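Local coordinates for protein mariner Mos1 transposase (Drosophila mauritiana, PDB 4MDB) that mediates cut-and-paste transposition of the Mos1 DNA transposon, using divalent metal ions held in a catalytic domain of RNase H fold, at residues C74-Q79 against V124-D129; I104-A109 against L146-L151; Q178-D181 against S185-K188. The protein carries 1 engineered substitution. All blocks are in the same frame, centred on the assembly; numbering follows the deposited sequence.

Overall arrangement
After helix 6-25 comes strand 32-42, the middle strand of a five-stranded mixed sheet, then strand 69-78. Interaction 1 (74-79 with 124-129) closes a long loop through helix 96-113, setting strand 69-78 against strand 125-127 across strand 32-42. Interaction 2 (104-109 with 146-151) opens inside that loop and closes beyond it, so the two cross; they touch where Leu106 packs on Trp76 and where strands 125-127 and 149-150 pair. Interaction 3 (178-181 with 185-188) follows in series, a short turn closed at the start of helix 183-196, its centre about 24 Å from that of interaction 1.

Interaction 1: C74-Q79 against V124-D129; sequences CVWWDQ and VIFLHD. With MG (magnesium ion), chain D; RLT (N-(4-fluorobenzyl)-5-hydroxy-1-methyl-2-(1-methyl-1-{[(5-methyl-1,3,4-oxadiazol-2-yl)carbonyl]amino}ethyl)-6-oxo-1,6-di hydropyrimidine-4-carboxamide), chain B.
Trp76 and Phe126 meet rim to rim close to the metal site of an RNase H-like sheet, from strands 69-78 and 125-127, which flank strand 32-42. The tight part is small: the CD1-NE1 side of the indole meets the outer edge of the phenyl ring at CE1 and CZ, Trp76 NE1 lying 3.7 Å from Phe126 CZ and Trp76 CD1 3.8 Å from Phe126 CE1. The ring planes differ by just 19°, yet neither ring lies over the other. With CG of Phe126 anti to the backbone N, chi1 -165° brings CE1 and CZ against the indole, while CE2 rests over one face of His128. Leu106 and Leu103 of helix 96-113 pack on Trp76 and Phe126, respectively.

The looser end is wet and ionic. Asp129 OD2 binds a magnesium ion at 2.1 Å, a metal shared with Asp36; raltegravir OAE and OAH and two waters complete its shell. One of those waters donates to Asp129 OD1 at 2.8 Å, so both carboxylate oxygens are engaged. The inhibitor thus holds two positions on the metal through its own oxygens, consistent with inhibition by chelation at the catalytic ion.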
# COMPACT_ATOMS: atom_id res chain seq x y z
N CYS A 74 -5.24 -2.00 8.04
CA CYS A 74 -5.34 -1.20 6.81
C CYS A 74 -4.33 -0.10 7.01
O CYS A 74 -4.48 0.70 7.92
CB CYS A 74 -6.70 -0.63 6.66
SG CYS A 74 -8.04 -1.88 6.77
N VAL A 75 -3.32 -0.01 6.17
CA VAL A 75 -2.29 0.98 6.45
C VAL A 75 -1.87 1.67 5.17
O VAL A 75 -1.77 1.05 4.12
CB VAL A 75 -1.07 0.30 7.17
CG1 VAL A 75 -0.53 -0.86 6.34
CG2 VAL A 75 0.09 1.24 7.39
N TRP A 76 -1.47 2.91 5.34
CA TRP A 76 -1.01 3.78 4.24
C TRP A 76 0.27 4.48 4.66
O TRP A 76 0.39 4.91 5.78
CB TRP A 76 -2.04 4.80 3.79
CG TRP A 76 -3.31 4.21 3.33
CD1 TRP A 76 -3.63 3.88 2.04
CD2 TRP A 76 -4.40 3.74 4.13
NE1 TRP A 76 -4.87 3.28 1.98
CE2 TRP A 76 -5.37 3.23 3.26
CE3 TRP A 76 -4.70 3.79 5.52
CZ2 TRP A 76 -6.57 2.67 3.72
CZ3 TRP A 76 -5.88 3.22 5.97
CH2 TRP A 76 -6.79 2.69 5.07
N TRP A 77 1.20 4.60 3.72
CA TRP A 77 2.55 5.05 4.01
C TRP A 77 3.25 5.62 2.81
O TRP A 77 2.79 5.44 1.69
CB TRP A 77 3.37 3.97 4.65
CG TRP A 77 3.57 2.72 3.79
CD1 TRP A 77 2.62 1.79 3.51
CD2 TRP A 77 4.76 2.30 3.11
NE1 TRP A 77 3.16 0.79 2.73
CE2 TRP A 77 4.48 1.05 2.49
CE3 TRP A 77 6.05 2.80 3.02
CZ2 TRP A 77 5.45 0.36 1.73
CZ3 TRP A 77 7.01 2.11 2.34
CH2 TRP A 77 6.71 0.89 1.69
N ASP A 78 4.34 6.34 3.04
CA ASP A 78 5.17 6.86 1.99
C ASP A 78 6.64 6.76 2.39
O ASP A 78 6.98 6.05 3.33
CB ASP A 78 4.70 8.26 1.60
CG ASP A 78 5.04 9.34 2.69
OD1 ASP A 78 5.65 8.97 3.70
OD2 ASP A 78 4.86 10.54 2.41
N GLN A 79 7.52 7.43 1.65
CA GLN A 79 8.93 7.22 1.84
C GLN A 79 9.38 7.82 3.17
O GLN A 79 10.52 7.53 3.56
CB GLN A 79 9.73 7.87 0.70
CG GLN A 79 9.55 9.34 0.64
CD GLN A 79 10.52 9.97 -0.33
OE1 GLN A 79 10.57 9.58 -1.48
NE2 GLN A 79 11.27 10.96 0.13
N VAL A 124 -0.68 14.17 -4.73
CA VAL A 124 -0.54 12.81 -4.25
C VAL A 124 -0.64 11.87 -5.45
O VAL A 124 -1.57 11.98 -6.27
CB VAL A 124 -1.58 12.44 -3.20
CG1 VAL A 124 -1.55 10.92 -2.94
CG2 VAL A 124 -1.38 13.34 -1.96
N ILE A 125 0.26 10.89 -5.50
CA ILE A 125 0.16 9.81 -6.41
C ILE A 125 -0.21 8.58 -5.55
O ILE A 125 0.61 8.16 -4.76
CB ILE A 125 1.44 9.59 -7.20
CG1 ILE A 125 1.74 10.80 -8.07
CG2 ILE A 125 1.40 8.29 -8.03
CD1 ILE A 125 3.07 10.77 -8.76
N PHE A 126 -1.30 7.92 -5.82
CA PHE A 126 -1.82 6.90 -4.92
C PHE A 126 -1.66 5.54 -5.56
O PHE A 126 -2.12 5.31 -6.69
CB PHE A 126 -3.30 7.15 -4.62
CG PHE A 126 -3.87 6.40 -3.46
CD1 PHE A 126 -3.33 6.51 -2.22
CD2 PHE A 126 -5.00 5.60 -3.63
CE1 PHE A 126 -3.90 5.89 -1.13
CE2 PHE A 126 -5.56 4.95 -2.53
CZ PHE A 126 -4.98 5.13 -1.28
N LEU A 127 -1.05 4.64 -4.82
CA LEU A 127 -0.84 3.27 -5.29
C LEU A 127 -1.51 2.30 -4.38
O LEU A 127 -1.09 2.12 -3.20
CB LEU A 127 0.66 2.98 -5.45
CG LEU A 127 1.10 1.54 -5.84
CD1 LEU A 127 0.54 1.27 -7.22
CD2 LEU A 127 2.61 1.57 -5.84
N HIS A 128 -2.57 1.72 -4.91
CA HIS A 128 -3.27 0.65 -4.19
C HIS A 128 -3.65 -0.44 -5.16
O HIS A 128 -3.66 -0.23 -6.34
CB HIS A 128 -4.50 1.19 -3.37
CG HIS A 128 -5.63 1.74 -4.15
ND1 HIS A 128 -6.84 2.06 -3.56
CD2 HIS A 128 -5.76 2.09 -5.45
CE1 HIS A 128 -7.66 2.53 -4.46
NE2 HIS A 128 -7.03 2.58 -5.62
N ASP A 129 -4.00 -1.59 -4.60
CA ASP A 129 -4.36 -2.69 -5.49
C ASP A 129 -5.82 -2.70 -5.94
O ASP A 129 -6.61 -1.83 -5.61
CB ASP A 129 -3.83 -3.97 -4.91
CG ASP A 129 -4.56 -4.49 -3.68
OD1 ASP A 129 -5.71 -4.15 -3.53
OD2 ASP A 129 -3.95 -5.21 -2.79
MG MG D . -4.41 -6.11 -0.97
CAA RLT B . -6.69 -10.16 -8.89
CAB RLT B . -0.70 -11.62 -1.40
CAC RLT B . -1.89 -12.89 -3.92
CAD RLT B . -3.50 -13.47 -1.77
OAE RLT B . -5.48 -7.51 -2.02
OAF RLT B . -3.54 -10.91 -5.49
OAG RLT B . -0.87 -9.27 -0.59
OAH RLT B . -2.85 -7.53 -1.00
FAI RLT B . -8.06 -7.84 -8.72
CAJ RLT B . -6.93 -7.54 -6.63
CAK RLT B . -8.91 -8.88 -6.73
CAL RLT B . -6.82 -7.81 -5.25
CAM RLT B . -8.81 -9.14 -5.35
CAN RLT B . -7.70 -8.94 -3.12
NAO RLT B . -7.53 -11.89 -7.05
NAP RLT B . -6.84 -12.36 -5.90
NAQ RLT B . -4.15 -10.60 -2.75
NAR RLT B . -6.34 -9.46 -2.89
NAS RLT B . -4.35 -12.56 -4.04
OAT RLT B . -5.51 -10.90 -7.01
CAU RLT B . -5.35 -8.62 -2.45
CAV RLT B . -4.41 -11.70 -5.09
CAW RLT B . -6.68 -11.02 -7.66
CAX RLT B . -7.98 -8.08 -7.38
CAY RLT B . -7.78 -8.61 -4.59
CAZ RLT B . -3.04 -8.77 -1.46
CBA RLT B . -5.65 -11.72 -5.92
CBB RLT B . -4.13 -9.30 -2.26
CBC RLT B . -3.08 -11.42 -2.55
CBD RLT B . -1.89 -9.61 -1.27
NBE RLT B . -1.97 -10.92 -1.78
CBF RLT B . -3.23 -12.89 -3.18
O HOH W 1 -6.20 -5.04 -0.93
O HOH W 2 -5.02 -6.87 0.89

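Interaction 2: I104-A109 against L146-L151; sequences INLNRA and LNWEVL
A water molecule gripped by two side chains bridges Asn107 and Trp148: Trp148 NE1 donates to it at 3.0 Å, in the plane of the indole, and Asn107 ND2 donates from the other segment in a weak bond. This is the outer edge of the RNase H-like domain, where helix 96-113 packs over the sheet beside the turn that leads from helix 137-146 into edge strand 149-150. Asn147, with positive phi, ends the helical run and lets the chain turn, so that Leu146 and Trp148 both face helix 96-113.

Asn107 touches both Leu146 and Trp148. Its CG stands anti to the backbone N (chi1 179°), which brings the amide against Leu146 CD2 and the rim of the indole. The branch CD2 of Leu146 slides alongside it from the opposite direction, reaching Asn107 CG at 3.5 Å. ND2 comes up to the edge of the indole, 3.6 Å from Trp148 CZ2, with the amide and ring planes 55° apart. The other end of the amide, OD1, accepts a weak hydrogen bond from Gln111 one helical turn on; the two weak bonds are consistent with this orientation of the amide.

On the buried side of the contact, the packing becomes wholly apolar. Leu106 meets the benzene end of the indole obliquely, and its side chain also rests on Phe126 and Ile83 of the sheet. Phe126 meets Trp148 with planes about 50° apart, linking this layer to the buried core. Leu146 lies over the indole as well as beside the asparagine: its CD1 sits 3.8 Å above the ring plane, displaced toward the rim, while Leu106 CG approaches Trp148 CH2 to 3.9 Å.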
# COMPACT_ATOMS: atom_id res chain seq x y z
N ILE A 104 -10.92 9.37 3.16
CA ILE A 104 -11.16 10.70 3.75
C ILE A 104 -10.35 10.94 5.02
O ILE A 104 -9.76 12.00 5.19
CB ILE A 104 -12.66 10.94 3.92
CG1 ILE A 104 -13.32 11.10 2.55
CG2 ILE A 104 -12.93 12.14 4.85
CD1 ILE A 104 -14.83 10.87 2.53
N ASN A 105 -10.27 9.97 5.93
CA ASN A 105 -9.47 10.10 7.11
C ASN A 105 -7.97 10.16 6.81
O ASN A 105 -7.24 10.85 7.42
CB ASN A 105 -9.77 8.92 8.02
CG ASN A 105 -11.20 8.93 8.49
OD1 ASN A 105 -11.81 9.96 8.43
ND2 ASN A 105 -11.74 7.80 8.95
N LEU A 106 -7.54 9.38 5.81
CA LEU A 106 -6.16 9.36 5.40
C LEU A 106 -5.76 10.75 4.91
O LEU A 106 -4.67 11.18 5.19
CB LEU A 106 -5.93 8.31 4.24
CG LEU A 106 -4.61 8.43 3.42
CD1 LEU A 106 -3.37 8.24 4.22
CD2 LEU A 106 -4.55 7.27 2.36
N ASN A 107 -6.64 11.41 4.17
CA ASN A 107 -6.37 12.73 3.63
C ASN A 107 -6.18 13.70 4.83
O ASN A 107 -5.32 14.57 4.77
CB ASN A 107 -7.53 13.19 2.74
CG ASN A 107 -7.33 14.55 2.16
OD1 ASN A 107 -8.14 15.51 2.39
ND2 ASN A 107 -6.30 14.69 1.49
N ARG A 108 -6.96 13.55 5.87
CA ARG A 108 -6.77 14.40 7.05
C ARG A 108 -5.39 14.19 7.68
O ARG A 108 -4.68 15.16 7.96
CB ARG A 108 -7.88 14.13 8.08
CG ARG A 108 -9.28 14.55 7.66
CD ARG A 108 -9.95 14.95 8.99
NE ARG A 108 -11.36 15.26 8.88
CZ ARG A 108 -12.04 15.95 9.80
NH1 ARG A 108 -11.43 16.43 10.90
NH2 ARG A 108 -13.33 16.18 9.60
N ALA A 109 -4.95 12.93 7.83
CA ALA A 109 -3.65 12.60 8.31
C ALA A 109 -2.53 13.18 7.43
O ALA A 109 -1.56 13.71 7.93
CB ALA A 109 -3.50 11.11 8.44
N LEU A 146 -10.68 14.05 -4.13
CA LEU A 146 -9.37 14.26 -3.50
C LEU A 146 -8.33 14.68 -4.56
O LEU A 146 -7.43 15.41 -4.27
CB LEU A 146 -8.91 12.98 -2.82
CG LEU A 146 -9.71 12.56 -1.57
CD1 LEU A 146 -9.39 11.12 -1.17
CD2 LEU A 146 -9.32 13.54 -0.48
N ASN A 147 -8.55 14.21 -5.76
CA ASN A 147 -7.73 14.45 -6.94
C ASN A 147 -6.30 13.97 -6.78
O ASN A 147 -5.32 14.62 -7.12
CB ASN A 147 -7.80 15.88 -7.39
CG ASN A 147 -7.65 15.97 -8.91
OD1 ASN A 147 -6.64 16.39 -9.41
ND2 ASN A 147 -8.56 15.45 -9.59
N TRP A 148 -6.21 12.77 -6.26
CA TRP A 148 -4.99 12.01 -6.27
C TRP A 148 -4.90 11.31 -7.59
O TRP A 148 -5.91 10.77 -8.10
CB TRP A 148 -5.02 11.01 -5.13
CG TRP A 148 -5.12 11.64 -3.71
CD1 TRP A 148 -4.99 13.00 -3.36
CD2 TRP A 148 -5.36 10.95 -2.48
NE1 TRP A 148 -5.13 13.14 -2.05
CE2 TRP A 148 -5.37 11.92 -1.46
CE3 TRP A 148 -5.55 9.61 -2.15
CZ2 TRP A 148 -5.53 11.59 -0.12
CZ3 TRP A 148 -5.76 9.29 -0.76
CH2 TRP A 148 -5.76 10.28 0.21
N GLU A 149 -3.70 11.25 -8.10
CA GLU A 149 -3.45 10.48 -9.29
C GLU A 149 -3.37 9.00 -8.92
O GLU A 149 -2.50 8.61 -8.14
CB GLU A 149 -2.14 10.95 -9.89
CG GLU A 149 -2.01 10.30 -11.24
CD GLU A 149 -0.69 10.47 -11.90
OE1 GLU A 149 -0.52 9.69 -12.91
OE2 GLU A 149 0.15 11.28 -11.44
N VAL A 150 -4.23 8.17 -9.52
CA VAL A 150 -4.26 6.76 -9.23
C VAL A 150 -3.35 6.01 -10.22
O VAL A 150 -3.52 6.05 -11.45
CB VAL A 150 -5.68 6.23 -9.22
CG1 VAL A 150 -5.71 4.74 -8.95
CG2 VAL A 150 -6.47 6.98 -8.18
N LEU A 151 -2.32 5.39 -9.68
CA LEU A 151 -1.36 4.67 -10.47
C LEU A 151 -1.95 3.35 -10.92
O LEU A 151 -2.69 2.72 -10.21
CB LEU A 151 -0.09 4.51 -9.59
CG LEU A 151 1.26 4.82 -10.14
CD1 LEU A 151 1.48 6.15 -10.87
CD2 LEU A 151 2.35 4.53 -9.15
O HOH W 3 -5.11 15.75 -0.59

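Interaction 3: Q178-D181 against S185-K188; sequences QRFD and SVKK
Val186 sets one methyl over a face of the Phe180 ring. CG2 lies 3.9 Å from the ring centroid and 27° off the normal, a CH-pi contact displaced toward the CG-CD2 bond, where Val186 CG2 comes within 3.6 Å of Phe180 CG. The valine rotamer explains this: CG1 stands anti to the backbone N (chi1 -179°), leaving CG2 anti to the carbonyl carbon and directed at the phenyl. The Phe180 side chain crosses that of Val186 at about a right angle. The opposite face is taken by Gln178 CB, 3.5 Å above the plane, so the ring is sandwiched between its own loop and the helix.

The loop 178-181 joins two helices of the RNase H-like catalytic domain, 162-175 and 183-196, and the second lies against strand 32-42 through Phe180 and Val186, which both pack on Ile40. Phe42 of that strand also touches Phe180, and Trp189 meets it edge-to-face. Ser185 sits in the first turn of helix 183-196 with chi1 at 40°, its OG between the backbone N and the carbonyl carbon. From there the hydroxyl bonds to Ser182 O and accepts a weak bond from Asp181 N at 3.4 Å. Back in the loop, Arg179 folds so that NH1 reaches Gln178 O at 3.0 Å, with that oxygen in the guanidinium plane; the same nitrogen also bonds Ala176 O.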
# COMPACT_ATOMS: atom_id res chain seq x y z
N GLN A 178 4.75 -13.26 17.72
CA GLN A 178 3.78 -12.71 18.65
C GLN A 178 2.62 -13.66 18.86
O GLN A 178 2.28 -14.40 17.96
CB GLN A 178 3.25 -11.35 18.16
CG GLN A 178 4.35 -10.30 18.06
CD GLN A 178 5.02 -10.00 19.42
OE1 GLN A 178 4.35 -9.89 20.48
NE2 GLN A 178 6.31 -9.86 19.39
N ARG A 179 2.05 -13.67 20.08
CA ARG A 179 0.76 -14.31 20.35
C ARG A 179 -0.13 -13.30 21.05
O ARG A 179 -0.19 -13.16 22.32
CB ARG A 179 0.93 -15.59 21.17
CG ARG A 179 1.78 -16.65 20.48
CD ARG A 179 1.06 -17.24 19.25
NE ARG A 179 1.79 -18.39 18.68
CZ ARG A 179 2.74 -18.32 17.75
NH1 ARG A 179 3.12 -17.15 17.24
NH2 ARG A 179 3.35 -19.43 17.33
N PHE A 180 -0.82 -12.56 20.21
CA PHE A 180 -1.65 -11.48 20.67
C PHE A 180 -2.89 -11.94 21.44
O PHE A 180 -3.49 -12.99 21.17
CB PHE A 180 -2.02 -10.58 19.50
CG PHE A 180 -0.85 -9.84 18.91
CD1 PHE A 180 -0.03 -9.02 19.69
CD2 PHE A 180 -0.57 -9.94 17.55
CE1 PHE A 180 1.02 -8.33 19.13
CE2 PHE A 180 0.47 -9.23 17.00
CZ PHE A 180 1.29 -8.45 17.77
N ASP A 181 -3.21 -11.12 22.43
CA ASP A 181 -4.22 -11.41 23.42
C ASP A 181 -5.43 -10.59 23.12
O ASP A 181 -6.55 -11.04 23.25
CB ASP A 181 -3.67 -11.02 24.80
CG ASP A 181 -4.26 -11.84 25.93
OD1 ASP A 181 -4.48 -13.06 25.74
OD2 ASP A 181 -4.46 -11.26 27.01
N SER A 185 -3.36 -5.07 22.15
CA SER A 185 -1.96 -5.45 22.14
C SER A 185 -1.48 -5.29 20.69
O SER A 185 -0.37 -4.84 20.47
CB SER A 185 -1.69 -6.87 22.63
OG SER A 185 -2.67 -7.77 22.15
N VAL A 186 -2.32 -5.69 19.74
CA VAL A 186 -1.94 -5.51 18.32
C VAL A 186 -1.64 -4.03 18.02
O VAL A 186 -0.60 -3.71 17.46
CB VAL A 186 -3.01 -6.08 17.39
CG1 VAL A 186 -2.61 -5.92 15.91
CG2 VAL A 186 -3.29 -7.54 17.68
N LYS A 187 -2.56 -3.15 18.39
CA LYS A 187 -2.37 -1.73 18.14
C LYS A 187 -1.05 -1.18 18.75
O LYS A 187 -0.27 -0.48 18.07
CB LYS A 187 -3.59 -0.99 18.70
CG LYS A 187 -3.98 0.29 17.98
CD LYS A 187 -5.44 0.66 18.28
CE LYS A 187 -5.96 1.86 17.48
NZ LYS A 187 -6.35 1.51 16.08
N LYS A 188 -0.76 -1.51 20.01
CA LYS A 188 0.52 -1.14 20.58
C LYS A 188 1.74 -1.76 19.88
O LYS A 188 2.76 -1.11 19.64
CB LYS A 188 0.63 -1.53 22.06
CG LYS A 188 1.90 -0.92 22.70
CD LYS A 188 1.62 0.53 23.12
CE LYS A 188 2.79 1.46 22.83
NZ LYS A 188 4.00 1.16 23.67